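Long-range contact in urocanate hydratase (PDB 7NED), which probably hydrates thiourocanate in bacterial ergothioneine breakdown, using a bound NAD+ cofactor, and belongs to the urocanase family: residues E141-L149 and I334-P342. Residues are numbered along the deposited sequence; the frame is centred on the assembly and turned at random.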
loop_
_atom_site.group_PDB
_atom_site.type_symbol
_atom_site.label_atom_id
_atom_site.label_comp_id
_atom_site.label_asym_id
_atom_site.label_seq_id
_atom_site.Cartn_x
_atom_site.Cartn_y
_atom_site.Cartn_z
ATOM N N GLU A 141 19.674 22.294 -4.711
ATOM C CA GLU A 141 20.131 21.956 -3.359
ATOM C C GLU A 141 21.136 20.805 -3.376
ATOM O O GLU A 141 22.039 20.754 -2.535
ATOM C CB GLU A 141 18.942 21.581 -2.455
ATOM C CG GLU A 141 17.986 22.736 -2.035
ATOM C CD GLU A 141 18.697 23.985 -1.478
ATOM O OE1 GLU A 141 18.256 25.136 -1.813
ATOM O OE2 GLU A 141 19.692 23.807 -0.728
ATOM N N ILE A 142 20.997 19.860 -4.308
ATOM C CA ILE A 142 22.048 18.847 -4.468
ATOM C C ILE A 142 23.365 19.508 -4.847
ATOM O O ILE A 142 24.416 19.225 -4.253
ATOM C CB ILE A 142 21.652 17.788 -5.515
ATOM C CG1 ILE A 142 20.463 16.959 -5.047
ATOM C CG2 ILE A 142 22.864 16.891 -5.838
ATOM C CD1 ILE A 142 19.803 16.146 -6.176
ATOM N N PHE A 143 23.336 20.347 -5.894
ATOM C CA PHE A 143 24.563 21.012 -6.329
ATOM C C PHE A 143 25.154 21.863 -5.206
ATOM O O PHE A 143 26.376 21.845 -4.984
ATOM C CB PHE A 143 24.291 21.862 -7.570
ATOM C CG PHE A 143 23.985 21.054 -8.814
ATOM C CD1 PHE A 143 24.366 19.728 -8.915
ATOM C CD2 PHE A 143 23.330 21.631 -9.883
ATOM C CE1 PHE A 143 24.078 18.982 -10.073
ATOM C CE2 PHE A 143 23.040 20.885 -11.043
ATOM C CZ PHE A 143 23.415 19.558 -11.124
ATOM N N GLN A 144 24.304 22.570 -4.441
ATOM C CA GLN A 144 24.830 23.411 -3.360
ATOM C C GLN A 144 25.405 22.581 -2.218
ATOM O O GLN A 144 26.413 22.974 -1.614
ATOM C CB GLN A 144 23.771 24.376 -2.825
ATOM C CG GLN A 144 23.413 25.506 -3.823
ATOM C CD GLN A 144 24.584 26.441 -4.160
ATOM O OE1 GLN A 144 25.588 26.023 -4.752
ATOM N NE2 GLN A 144 24.441 27.714 -3.819
ATOM N N SER A 145 24.767 21.449 -1.890
ATOM C CA SER A 145 25.315 20.542 -0.887
ATOM C C SER A 145 26.692 20.030 -1.303
ATOM O O SER A 145 27.638 20.018 -0.506
ATOM C CB SER A 145 24.331 19.386 -0.653
ATOM O OG SER A 145 24.901 18.448 0.243
ATOM N N ILE A 146 26.826 19.623 -2.561
ATOM C CA ILE A 146 28.128 19.217 -3.082
ATOM C C ILE A 146 29.132 20.359 -2.958
ATOM O O ILE A 146 30.288 20.144 -2.570
ATOM C CB ILE A 146 27.978 18.744 -4.540
ATOM C CG1 ILE A 146 27.181 17.431 -4.595
ATOM C CG2 ILE A 146 29.346 18.637 -5.235
ATOM C CD1 ILE A 146 26.854 16.985 -6.045
ATOM N N ALA A 147 28.717 21.583 -3.296
ATOM C CA ALA A 147 29.612 22.730 -3.185
ATOM C C ALA A 147 30.112 22.886 -1.761
ATOM O O ALA A 147 31.309 23.091 -1.527
ATOM C CB ALA A 147 28.899 24.007 -3.625
ATOM N N ARG A 148 29.195 22.834 -0.792
ATOM C CA ARG A 148 29.612 22.955 0.599
ATOM C C ARG A 148 30.548 21.827 0.994
ATOM O O ARG A 148 31.485 22.040 1.768
ATOM C CB ARG A 148 28.401 22.981 1.528
ATOM C CG ARG A 148 27.584 24.227 1.402
ATOM C CD ARG A 148 26.564 24.333 2.517
ATOM N NE ARG A 148 25.684 23.174 2.564
ATOM C CZ ARG A 148 24.602 23.037 1.799
ATOM N NH1 ARG A 148 24.313 23.976 0.914
ATOM N NH2 ARG A 148 23.837 21.947 1.894
ATOM N N LEU A 149 30.293 20.612 0.514
ATOM C CA LEU A 149 31.051 19.471 1.008
ATOM C C LEU A 149 32.433 19.388 0.393
ATOM O O LEU A 149 33.371 18.935 1.061
ATOM C CB LEU A 149 30.299 18.170 0.737
ATOM C CG LEU A 149 29.032 17.909 1.539
ATOM C CD1 LEU A 149 28.269 16.752 0.885
ATOM C CD2 LEU A 149 29.346 17.563 3.007
ATOM N N ILE A 334 24.113 7.910 -3.918
ATOM C CA ILE A 334 22.762 8.325 -4.280
ATOM C C ILE A 334 22.518 9.697 -3.669
ATOM O O ILE A 334 22.972 9.983 -2.556
ATOM C CB ILE A 334 21.704 7.298 -3.788
ATOM C CG1 ILE A 334 20.278 7.725 -4.181
ATOM C CG2 ILE A 334 21.795 7.090 -2.270
ATOM C CD1 ILE A 334 19.997 7.731 -5.718
ATOM N N PHE A 335 21.787 10.545 -4.385
ATOM C CA PHE A 335 21.687 11.931 -3.930
ATOM C C PHE A 335 20.953 12.074 -2.605
ATOM O O PHE A 335 21.113 13.095 -1.917
ATOM C CB PHE A 335 20.991 12.767 -4.989
ATOM C CG PHE A 335 19.503 12.580 -5.036
ATOM C CD1 PHE A 335 18.938 11.570 -5.797
ATOM C CD2 PHE A 335 18.666 13.459 -4.373
ATOM C CE1 PHE A 335 17.565 11.408 -5.850
ATOM C CE2 PHE A 335 17.286 13.310 -4.463
ATOM C CZ PHE A 335 16.747 12.289 -5.187
ATOM N N THR A 336 20.101 11.114 -2.265
ATOM C CA THR A 336 19.336 11.208 -1.037
ATOM C C THR A 336 20.261 11.013 0.161
ATOM O O THR A 336 20.535 11.953 0.920
ATOM C CB THR A 336 18.217 10.157 -1.055
ATOM O OG1 THR A 336 18.800 8.878 -1.339
ATOM C CG2 THR A 336 17.188 10.495 -2.155
ATOM N N GLU A 337 20.784 9.806 0.313
ATOM C CA GLU A 337 21.640 9.529 1.463
ATOM C C GLU A 337 22.823 10.498 1.506
ATOM O O GLU A 337 23.254 10.921 2.584
ATOM C CB GLU A 337 22.143 8.077 1.401
ATOM C CG GLU A 337 22.968 7.670 2.611
ATOM C CD GLU A 337 24.459 8.016 2.509
ATOM O OE1 GLU A 337 24.957 8.426 1.427
ATOM O OE2 GLU A 337 25.130 7.907 3.560
ATOM N N ALA A 338 23.386 10.825 0.348
ATOM C CA ALA A 338 24.641 11.595 0.362
ATOM C C ALA A 338 24.439 13.094 0.570
ATOM O O ALA A 338 25.301 13.747 1.188
ATOM C CB ALA A 338 25.417 11.375 -0.930
ATOM N N PHE A 339 23.350 13.660 0.074
ATOM C CA PHE A 339 23.225 15.121 0.098
ATOM C C PHE A 339 21.967 15.657 0.765
ATOM O O PHE A 339 22.052 16.639 1.517
ATOM C CB PHE A 339 23.311 15.643 -1.332
ATOM C CG PHE A 339 24.522 15.137 -2.066
ATOM C CD1 PHE A 339 25.794 15.290 -1.518
ATOM C CD2 PHE A 339 24.388 14.445 -3.241
ATOM C CE1 PHE A 339 26.922 14.791 -2.160
ATOM C CE2 PHE A 339 25.516 13.947 -3.929
ATOM C CZ PHE A 339 26.781 14.124 -3.384
ATOM N N LEU A 340 20.792 15.058 0.518
ATOM C CA LEU A 340 19.572 15.731 0.949
ATOM C C LEU A 340 18.949 15.146 2.217
ATOM O O LEU A 340 18.049 15.767 2.786
ATOM C CB LEU A 340 18.521 15.720 -0.177
ATOM C CG LEU A 340 18.913 16.448 -1.475
ATOM C CD1 LEU A 340 17.712 16.449 -2.407
ATOM C CD2 LEU A 340 19.420 17.833 -1.194
ATOM N N ARG A 341 19.419 14.007 2.708
ATOM C CA ARG A 341 18.737 13.395 3.840
ATOM C C ARG A 341 18.687 14.291 5.081
ATOM O O ARG A 341 17.692 14.205 5.816
ATOM C CB ARG A 341 19.375 12.040 4.164
ATOM C CG ARG A 341 18.546 11.227 5.239
ATOM C CD ARG A 341 18.980 9.769 5.265
ATOM N NE ARG A 341 18.536 9.052 4.072
ATOM C CZ ARG A 341 19.061 7.915 3.636
ATOM N NH1 ARG A 341 20.054 7.338 4.317
ATOM N NH2 ARG A 341 18.529 7.311 2.569
ATOM N N PRO A 342 19.651 15.174 5.358
ATOM C CA PRO A 342 19.466 16.069 6.510
ATOM C C PRO A 342 18.248 16.954 6.370
ATOM O O PRO A 342 17.649 17.316 7.386
ATOM C CB PRO A 342 20.768 16.884 6.529
ATOM C CG PRO A 342 21.764 15.935 5.966
ATOM C CD PRO A 342 21.034 15.235 4.853
#
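F339 of helix 335-344 fits as a knob into the hole that I142, S145, I146 and L149 form on helix 133-150. Its CB lies against S145, 3.6 Å from OG, where the two backbones come nearest each other. Beyond CB the ring stands with CG anti to its own carbonyl carbon (chi1 -52°), which carries it in among these four side chains. CD2 meets the CG2 branch of I142 at 3.9 Å, while CD1, on the other flank, takes L149 CD1 at its edge, close to the ring plane. At the tip, CZ is 3.5 Å from I146 CG1, which lies over one face in a CH-pi contact, 3.7 Å from the centroid; A338 CB covers the opposite face. With an alanine here, the hole would probably be left unfilled and I146 CG1 would lose the ring face it rests on. Next to this knob, I142 extends its other branch across the interface: CG1 packs on L340 CD1 at 3.8 Å and CD1 reaches F335 CD2 at 3.4 Å. No hydrogen bond joins the segments, which cross almost perpendicularly (91°) with axes 9.0 Å apart. F311 of strand 309-312 touches I142, I146 and F335, placing the crossing beside the edge of the parallel Rossmann-like sheet, where strand 333-334 leads directly into helix 335-344, with the side chain of F335 about 5 Å from the bound NAD.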